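Local structure of sarcolemmal membrane-associated protein (Homo sapiens, 6AR0) at residues N54-W59 with N76-N81; F67-T72 with I103-D108; L127-P130 with E134-L137. The protein acts as an adaptor that joins the STRIPAK phosphatase complex, which dephosphorylates STK3 and so inhibits Hippo signalling, and is represented here by its FHA domain. All coordinates share one frame; numbering follows the deposited sequence.

Contact 1 of 3, residues N54-W59 with N76-N81; sequences NHALVW and NGTFIN
With CG placed anti to the backbone N (chi1 -167°), the imidazole of His-55 swings across to the Gly-77 carbonyl, while Thr-78 holds OG1 beside its own backbone N (chi1 -60°) and runs antiparallel alongside the histidine side chain. This is the interior of the FHA beta sandwich: His-55 is the histidine of the family's Ser-x-x-His signature, and Gly-77 belongs to its Asn-Gly pair. A hydrogen bond links the two, NE2 of His-55 to O of Gly-77 at 2.8 Å. The oxygen lies almost in the ring plane, yet the donor sits well above the carbonyl plane of Gly-77. The second ring nitrogen, ND1, accepts a hydrogen bond from the backbone N-H of Ser-52. Both ring nitrogens are therefore engaged, which would fix the rotation of the ring and is consistent with a neutral form carrying its proton on NE2. His-55 and Ala-56 both pair with Ile-30 in a classic beta bulge. Gly-77 has a positive phi (111°); a CB there would collide with the carbonyl O of Asn-76 and would also crowd the ring of Phe-79. The hydroxyl of Thr-78 is hydrogen-bonded to OD2 of Asp-71. OG1 of Thr-78 also lies 3.2 Å from CD2 at the edge of the His-55 ring, and 4.0 Å from CB of Ala-56.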
loop_
_atom_site.group_PDB
_atom_site.type_symbol
_atom_site.label_atom_id
_atom_site.label_comp_id
_atom_site.label_asym_id
_atom_site.label_seq_id
_atom_site.Cartn_x
_atom_site.Cartn_y
_atom_site.Cartn_z
ATOM N N ASN A 54 -7.516 7.435 5.373
ATOM C CA ASN A 54 -7.520 6.062 5.865
ATOM C C ASN A 54 -7.801 5.174 4.659
ATOM O O ASN A 54 -8.934 4.787 4.388
ATOM C CB ASN A 54 -8.565 5.883 6.948
ATOM C CG ASN A 54 -8.423 6.900 8.056
ATOM O OD1 ASN A 54 -7.357 7.044 8.642
ATOM N ND2 ASN A 54 -9.496 7.627 8.335
ATOM N N HIS A 55 -6.749 4.886 3.899
ATOM C CA HIS A 55 -6.910 4.277 2.587
ATOM C C HIS A 55 -6.928 2.752 2.652
ATOM O O HIS A 55 -7.811 2.103 2.082
ATOM C CB HIS A 55 -5.782 4.778 1.680
ATOM C CG HIS A 55 -6.003 4.483 0.242
ATOM N ND1 HIS A 55 -6.371 5.451 -0.666
ATOM C CD2 HIS A 55 -5.955 3.316 -0.436
ATOM C CE1 HIS A 55 -6.522 4.888 -1.848
ATOM N NE2 HIS A 55 -6.276 3.595 -1.735
ATOM N N ALA A 56 -5.954 2.177 3.345
ATOM C CA ALA A 56 -5.820 0.731 3.422
ATOM C C ALA A 56 -5.056 0.398 4.698
ATOM O O ALA A 56 -4.622 1.279 5.446
ATOM C CB ALA A 56 -5.154 0.171 2.158
ATOM N N LEU A 57 -4.929 -0.899 4.951
ATOM C CA LEU A 57 -4.250 -1.430 6.116
ATOM C C LEU A 57 -3.441 -2.634 5.668
ATOM O O LEU A 57 -3.943 -3.456 4.903
ATOM C CB LEU A 57 -5.314 -1.855 7.124
ATOM C CG LEU A 57 -4.895 -2.145 8.561
ATOM C CD1 LEU A 57 -4.322 -0.909 9.234
ATOM C CD2 LEU A 57 -6.083 -2.673 9.336
ATOM N N VAL A 58 -2.191 -2.734 6.126
ATOM C CA VAL A 58 -1.318 -3.855 5.791
ATOM C C VAL A 58 -0.793 -4.478 7.077
ATOM O O VAL A 58 -0.460 -3.770 8.031
ATOM C CB VAL A 58 -0.171 -3.417 4.838
ATOM C CG1 VAL A 58 0.740 -2.353 5.460
ATOM C CG2 VAL A 58 0.634 -4.605 4.371
ATOM N N TRP A 59 -0.715 -5.809 7.111
ATOM C CA TRP A 59 -0.262 -6.465 8.328
ATOM C C TRP A 59 0.320 -7.832 8.025
ATOM O O TRP A 59 0.138 -8.403 6.948
ATOM C CB TRP A 59 -1.373 -6.580 9.372
ATOM C CG TRP A 59 -2.509 -7.540 9.067
ATOM C CD1 TRP A 59 -2.636 -8.824 9.497
ATOM C CD2 TRP A 59 -3.695 -7.244 8.320
ATOM N NE1 TRP A 59 -3.826 -9.344 9.065
ATOM C CE2 TRP A 59 -4.500 -8.392 8.346
ATOM C CE3 TRP A 59 -4.161 -6.108 7.650
ATOM C CZ2 TRP A 59 -5.751 -8.437 7.744
ATOM C CZ3 TRP A 59 -5.398 -6.155 7.044
ATOM C CH2 TRP A 59 -6.179 -7.312 7.093
ATOM N N ASN A 76 -10.649 6.002 -4.070
ATOM C CA ASN A 76 -10.158 5.779 -5.429
ATOM C C ASN A 76 -9.566 4.401 -5.685
ATOM O O ASN A 76 -9.131 4.135 -6.819
ATOM C CB ASN A 76 -9.161 6.868 -5.830
ATOM C CG ASN A 76 -9.815 8.221 -5.930
ATOM O OD1 ASN A 76 -10.937 8.349 -6.431
ATOM N ND2 ASN A 76 -9.129 9.240 -5.443
ATOM N N GLY A 77 -9.515 3.532 -4.688
ATOM C CA GLY A 77 -9.215 2.138 -4.954
ATOM C C GLY A 77 -7.865 1.680 -4.427
ATOM O O GLY A 77 -6.928 2.466 -4.250
ATOM N N THR A 78 -7.783 0.381 -4.166
ATOM C CA THR A 78 -6.554 -0.322 -3.841
ATOM C C THR A 78 -6.499 -1.544 -4.738
ATOM O O THR A 78 -7.532 -2.180 -4.973
ATOM C CB THR A 78 -6.574 -0.771 -2.364
ATOM O OG1 THR A 78 -6.704 0.376 -1.523
ATOM C CG2 THR A 78 -5.306 -1.506 -1.973
ATOM N N PHE A 79 -5.302 -1.877 -5.238
ATOM C CA PHE A 79 -5.161 -2.943 -6.224
ATOM C C PHE A 79 -3.984 -3.846 -5.869
ATOM O O PHE A 79 -2.938 -3.358 -5.432
ATOM C CB PHE A 79 -4.943 -2.385 -7.650
ATOM C CG PHE A 79 -5.956 -1.348 -8.073
ATOM C CD1 PHE A 79 -6.974 -1.669 -8.954
ATOM C CD2 PHE A 79 -5.893 -0.048 -7.585
ATOM C CE1 PHE A 79 -7.904 -0.714 -9.329
ATOM C CE2 PHE A 79 -6.824 0.893 -7.947
ATOM C CZ PHE A 79 -7.829 0.560 -8.826
ATOM N N ILE A 80 -4.172 -5.156 -6.050
ATOM C CA ILE A 80 -3.094 -6.144 -6.010
ATOM C C ILE A 80 -2.957 -6.704 -7.416
ATOM O O ILE A 80 -3.908 -7.291 -7.944
ATOM C CB ILE A 80 -3.380 -7.280 -5.014
ATOM C CG1 ILE A 80 -3.527 -6.755 -3.580
ATOM C CG2 ILE A 80 -2.289 -8.353 -5.093
ATOM C CD1 ILE A 80 -4.123 -7.780 -2.622
ATOM N N ASN A 81 -1.799 -6.497 -8.039
ATOM C CA ASN A 81 -1.556 -6.969 -9.403
ATOM C C ASN A 81 -2.708 -6.585 -10.324
ATOM O O ASN A 81 -3.232 -7.390 -11.098
ATOM C CB ASN A 81 -1.274 -8.463 -9.404
ATOM C CG ASN A 81 -0.102 -8.805 -8.508
ATOM O OD1 ASN A 81 0.843 -8.030 -8.415
ATOM N ND2 ASN A 81 -0.144 -9.952 -7.858
#

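Contact 2 of 3, residues F67-T72 with I103-D108; sequences FYLQDT and IQFGVD
Leu-69 and Ile-103 mark the closest backbone approach, CA to CA 9.3 Å, as fits strands 66-71 and 102-105 lying in different sheets of the FHA sandwich and facing each other. Both residues send their CB toward the opposite strand, and the branches meet tip to tip: CD2 of Leu-69 touches CG2 of Ile-103 at 3.7 Å, with CD1 of Ile-103 a little farther off. With CG anti to the backbone N (chi1 -179°), the branch point of Leu-69 is carried toward the other strand, and its two methyls part to different neighbours. While CD2 goes to the isoleucine, CD1 of Leu-69 comes up to the edge of the Phe-105 ring, near its plane, 4.2 Å from CE1 of Phe-105; the ring and the leucine pass each other at a slant. Ile-97, on strand 95-97, touches both Leu-69 and Ile-103, and Ile-121 and Ile-125 of strand 117-128 lie against Phe-105 and Ile-103 respectively. Between Ile-103 and Phe-105, Gln-104 turns its CB away from strand 66-71. NE2 of Gln-104 folds back to O of Gly-106 at 2.8 Å, nearly straight at 164° and in the plane of the carbonyl, which holds the amide in place where the chain leaves the strand. Across the sandwich the contact itself is purely aliphatic and aromatic, and all three touching residues are buried. The two sheets are thus held together here by burial of apolar surface and close fit, with no bond direction to set their register.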
loop_
_atom_site.group_PDB
_atom_site.type_symbol
_atom_site.label_atom_id
_atom_site.label_comp_id
_atom_site.label_asym_id
_atom_site.label_seq_id
_atom_site.Cartn_x
_atom_site.Cartn_y
_atom_site.Cartn_z
ATOM N N PHE A 67 0.721 -12.465 4.971
ATOM C CA PHE A 67 0.618 -11.019 4.931
ATOM C C PHE A 67 -0.678 -10.646 4.226
ATOM O O PHE A 67 -1.091 -11.307 3.256
ATOM C CB PHE A 67 1.786 -10.429 4.135
ATOM C CG PHE A 67 3.134 -10.610 4.772
ATOM C CD1 PHE A 67 3.742 -9.571 5.449
ATOM C CD2 PHE A 67 3.811 -11.810 4.662
ATOM C CE1 PHE A 67 5.001 -9.741 6.018
ATOM C CE2 PHE A 67 5.063 -11.981 5.234
ATOM C CZ PHE A 67 5.652 -10.944 5.889
ATOM N N TYR A 68 -1.281 -9.537 4.660
ATOM C CA TYR A 68 -2.560 -9.116 4.122
ATOM C C TYR A 68 -2.605 -7.622 3.865
ATOM O O TYR A 68 -1.955 -6.824 4.544
ATOM C CB TYR A 68 -3.702 -9.424 5.086
ATOM C CG TYR A 68 -3.922 -10.892 5.271
ATOM C CD1 TYR A 68 -4.750 -11.595 4.405
ATOM C CD2 TYR A 68 -3.296 -11.581 6.281
ATOM C CE1 TYR A 68 -4.969 -12.938 4.552
ATOM C CE2 TYR A 68 -3.508 -12.948 6.449
ATOM C CZ TYR A 68 -4.346 -13.611 5.569
ATOM O OH TYR A 68 -4.587 -14.957 5.700
ATOM N N LEU A 69 -3.447 -7.263 2.906
ATOM C CA LEU A 69 -3.808 -5.896 2.581
ATOM C C LEU A 69 -5.326 -5.788 2.558
ATOM O O LEU A 69 -6.011 -6.676 2.038
ATOM C CB LEU A 69 -3.233 -5.547 1.203
ATOM C CG LEU A 69 -3.450 -4.144 0.648
ATOM C CD1 LEU A 69 -2.809 -3.099 1.543
ATOM C CD2 LEU A 69 -2.891 -4.046 -0.767
ATOM N N GLN A 70 -5.860 -4.712 3.133
ATOM C CA GLN A 70 -7.295 -4.483 3.161
ATOM C C GLN A 70 -7.583 -3.036 2.798
ATOM O O GLN A 70 -6.989 -2.117 3.373
ATOM C CB GLN A 70 -7.845 -4.780 4.556
ATOM C CG GLN A 70 -9.331 -4.607 4.666
ATOM C CD GLN A 70 -9.832 -5.037 6.013
ATOM O OE1 GLN A 70 -9.152 -4.855 7.028
ATOM N NE2 GLN A 70 -11.014 -5.625 6.042
ATOM N N ASP A 71 -8.521 -2.828 1.880
ATOM C CA ASP A 71 -8.976 -1.481 1.562
ATOM C C ASP A 71 -9.981 -1.049 2.624
ATOM O O ASP A 71 -10.938 -1.777 2.910
ATOM C CB ASP A 71 -9.624 -1.462 0.176
ATOM C CG ASP A 71 -10.032 -0.076 -0.251
ATOM O OD1 ASP A 71 -10.885 0.524 0.440
ATOM O OD2 ASP A 71 -9.459 0.401 -1.259
ATOM N N THR A 72 -9.743 0.109 3.237
ATOM C CA THR A 72 -10.608 0.619 4.308
ATOM C C THR A 72 -11.485 1.771 3.810
ATOM O O THR A 72 -11.456 2.887 4.321
ATOM C CB THR A 72 -9.764 1.028 5.514
ATOM O OG1 THR A 72 -8.829 2.045 5.137
ATOM C CG2 THR A 72 -9.003 -0.144 6.074
ATOM N N ILE A 103 1.468 -3.359 -5.879
ATOM C CA ILE A 103 0.370 -2.824 -5.084
ATOM C C ILE A 103 0.148 -1.376 -5.487
ATOM O O ILE A 103 1.105 -0.603 -5.572
ATOM C CB ILE A 103 0.768 -2.884 -3.595
ATOM C CG1 ILE A 103 1.188 -4.295 -3.188
ATOM C CG2 ILE A 103 -0.311 -2.322 -2.704
ATOM C CD1 ILE A 103 0.107 -5.250 -3.380
ATOM N N GLN A 104 -1.106 -0.991 -5.693
ATOM C CA GLN A 104 -1.443 0.352 -6.146
ATOM C C GLN A 104 -2.489 0.964 -5.227
ATOM O O GLN A 104 -3.463 0.309 -4.859
ATOM C CB GLN A 104 -1.953 0.312 -7.589
ATOM C CG GLN A 104 -2.408 1.651 -8.120
ATOM C CD GLN A 104 -2.816 1.573 -9.569
ATOM O OE1 GLN A 104 -2.128 0.935 -10.375
ATOM N NE2 GLN A 104 -3.920 2.218 -9.927
ATOM N N PHE A 105 -2.284 2.226 -4.867
ATOM C CA PHE A 105 -3.237 2.996 -4.074
ATOM C C PHE A 105 -3.679 4.188 -4.906
ATOM O O PHE A 105 -2.857 5.021 -5.305
ATOM C CB PHE A 105 -2.621 3.470 -2.760
ATOM C CG PHE A 105 -1.955 2.375 -1.987
ATOM C CD1 PHE A 105 -2.684 1.305 -1.502
ATOM C CD2 PHE A 105 -0.585 2.374 -1.780
ATOM C CE1 PHE A 105 -2.068 0.281 -0.798
ATOM C CE2 PHE A 105 0.032 1.348 -1.082
ATOM C CZ PHE A 105 -0.700 0.308 -0.601
ATOM N N GLY A 106 -4.983 4.273 -5.147
ATOM C CA GLY A 106 -5.538 5.283 -6.023
ATOM C C GLY A 106 -5.403 4.893 -7.482
ATOM O O GLY A 106 -4.946 3.803 -7.839
ATOM N N VAL A 107 -5.831 5.821 -8.344
ATOM C CA VAL A 107 -5.638 5.744 -9.788
ATOM C C VAL A 107 -5.198 7.129 -10.250
ATOM O O VAL A 107 -5.413 8.130 -9.563
ATOM C CB VAL A 107 -6.937 5.323 -10.522
ATOM C CG1 VAL A 107 -7.384 3.914 -10.089
ATOM C CG2 VAL A 107 -8.056 6.360 -10.302
ATOM N N ASP A 108 -4.587 7.198 -11.431
ATOM C CA ASP A 108 -4.301 8.506 -12.011
ATOM C C ASP A 108 -5.614 9.235 -12.263
ATOM O O ASP A 108 -6.597 8.642 -12.714
ATOM C CB ASP A 108 -3.562 8.349 -13.340
ATOM C CG ASP A 108 -2.112 7.927 -13.188
ATOM O OD1 ASP A 108 -1.641 7.701 -12.060
ATOM O OD2 ASP A 108 -1.435 7.823 -14.237
#

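Contact 3 of 3, residues L127-P130 with E134-L137; sequences LFLP and EARL
Phe-128 and Glu-134 form a single beta bridge where the chain, having left the last long strand of the FHA sandwich, turns back on itself. Two backbone contacts converge on O of Leu-127. O of Leu-127 accepts N-H of Ala-135 at 2.9 Å in a practically straight bond (179°), although the donor stands above the carbonyl plane; a CA-H...O contact also reaches O of Leu-127 from CA of Glu-134 at 3.5 Å. Separately, the hydroxyl of Ser-99 ties both sides together, hydrogen-bonding to N of Leu-127 and OE2 of Glu-134. Ring contacts come next: Phe-128 has CG anti to its carbonyl carbon (chi1 -55°), which lays CD1 obliquely 3.7 Å from CA of Glu-134, while CE1 lies beside CB and CG of the same residue. Were the ring of Phe-128 cut back to an alanine, CB and CG of Glu-134 would probably lose their aromatic neighbour and a gap is likely to open against Leu-5 and Ile-7 of strand 5-10. Purely apolar contacts gather round Ala-135, whose methyl also meets Phe-67 from strand 66-71. CB of Ala-135 packs 3.8 Å from CB of Leu-127, and, more loosely, CD2 of Leu-129 lies 4.4 Å from CB of Ala-135.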
loop_
_atom_site.group_PDB
_atom_site.type_symbol
_atom_site.label_atom_id
_atom_site.label_comp_id
_atom_site.label_asym_id
_atom_site.label_seq_id
_atom_site.Cartn_x
_atom_site.Cartn_y
_atom_site.Cartn_z
ATOM N N LEU A 127 8.370 -8.937 0.922
ATOM C CA LEU A 127 7.852 -9.286 2.233
ATOM C C LEU A 127 8.773 -10.296 2.896
ATOM O O LEU A 127 9.195 -11.268 2.261
ATOM C CB LEU A 127 6.460 -9.909 2.110
ATOM C CG LEU A 127 5.420 -9.005 1.443
ATOM C CD1 LEU A 127 4.150 -9.800 1.159
ATOM C CD2 LEU A 127 5.122 -7.793 2.326
ATOM N N PHE A 128 9.063 -10.068 4.174
ATOM C CA PHE A 128 10.002 -10.890 4.929
ATOM C C PHE A 128 9.410 -11.255 6.279
ATOM O O PHE A 128 8.869 -10.396 6.985
ATOM C CB PHE A 128 11.343 -10.167 5.099
ATOM C CG PHE A 128 11.920 -9.739 3.797
ATOM C CD1 PHE A 128 12.699 -10.596 3.040
ATOM C CD2 PHE A 128 11.598 -8.503 3.278
ATOM C CE1 PHE A 128 13.166 -10.200 1.794
ATOM C CE2 PHE A 128 12.077 -8.108 2.045
ATOM C CZ PHE A 128 12.869 -8.958 1.305
ATOM N N LEU A 129 9.540 -12.537 6.627
ATOM C CA LEU A 129 9.113 -13.044 7.909
ATOM C C LEU A 129 9.973 -12.453 9.025
ATOM O O LEU A 129 11.068 -11.944 8.778
ATOM C CB LEU A 129 9.238 -14.567 7.908
ATOM C CG LEU A 129 8.528 -15.327 6.782
ATOM C CD1 LEU A 129 8.846 -16.807 6.839
ATOM C CD2 LEU A 129 7.026 -15.098 6.833
ATOM N N PRO A 130 9.510 -12.531 10.274
ATOM C CA PRO A 130 10.311 -11.971 11.374
ATOM C C PRO A 130 11.713 -12.524 11.447
ATOM O O PRO A 130 12.629 -11.799 11.854
ATOM C CB PRO A 130 9.496 -12.323 12.621
ATOM C CG PRO A 130 8.103 -12.367 12.126
ATOM C CD PRO A 130 8.175 -12.939 10.730
ATOM N N GLU A 134 12.478 -14.555 3.265
ATOM C CA GLU A 134 11.454 -13.985 2.404
ATOM C C GLU A 134 10.183 -14.817 2.495
ATOM O O GLU A 134 10.230 -16.047 2.609
ATOM C CB GLU A 134 11.939 -13.905 0.960
ATOM C CG GLU A 134 11.013 -13.102 0.077
ATOM C CD GLU A 134 11.634 -12.712 -1.237
ATOM O OE1 GLU A 134 12.749 -13.183 -1.563
ATOM O OE2 GLU A 134 10.993 -11.929 -1.959
ATOM N N ALA A 135 9.046 -14.129 2.464
ATOM C CA ALA A 135 7.733 -14.761 2.521
ATOM C C ALA A 135 7.445 -15.520 1.230
ATOM O O ALA A 135 8.223 -15.490 0.277
ATOM C CB ALA A 135 6.663 -13.696 2.727
ATOM N N ARG A 136 6.294 -16.192 1.191
ATOM C CA ARG A 136 5.865 -16.866 -0.028
ATOM C C ARG A 136 5.921 -15.891 -1.205
ATOM O O ARG A 136 5.522 -14.724 -1.091
ATOM C CB ARG A 136 4.446 -17.401 0.168
ATOM C CG ARG A 136 3.997 -18.404 -0.875
ATOM C CD ARG A 136 4.522 -19.811 -0.601
ATOM N NE ARG A 136 4.124 -20.303 0.726
ATOM C CZ ARG A 136 4.924 -20.385 1.790
ATOM N NH1 ARG A 136 6.214 -20.077 1.716
ATOM N NH2 ARG A 136 4.434 -20.814 2.943
ATOM N N LEU A 137 6.505 -16.354 -2.305
ATOM C CA LEU A 137 6.658 -15.585 -3.531
ATOM C C LEU A 137 5.438 -15.646 -4.438
ATOM O O LEU A 137 4.818 -16.702 -4.626
ATOM C CB LEU A 137 7.847 -16.109 -4.330
ATOM C CG LEU A 137 9.134 -16.341 -3.547
ATOM C CD1 LEU A 137 10.203 -16.873 -4.467
ATOM C CD2 LEU A 137 9.603 -15.076 -2.869
#

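Overall arrangement
Contacts 1 and 2 occupy the same core, their centres 2 Å apart and their segments interleaved along the chain. Two polar links join them: the Thr-78 to Asp-71 hydrogen bond, and O of Gly-77, which takes NE2 of His-55 and probably also N of Gly-106, 2.8 Å from that Gly-77 oxygen. The centre of contact 3 is about 19 Å from the centres of the other two. The ring of Phe-67 joins it to contact 2, with CZ of Phe-67 3.4 Å from O of Phe-128, but its nearest atoms stay about 6 Å from contact 1. In FHA domains phosphopeptides bind on loops between strands; Asn-54 and Asn-76 lie in such loops, so contact 1 probably borders that surface, with contact 3 remote from it.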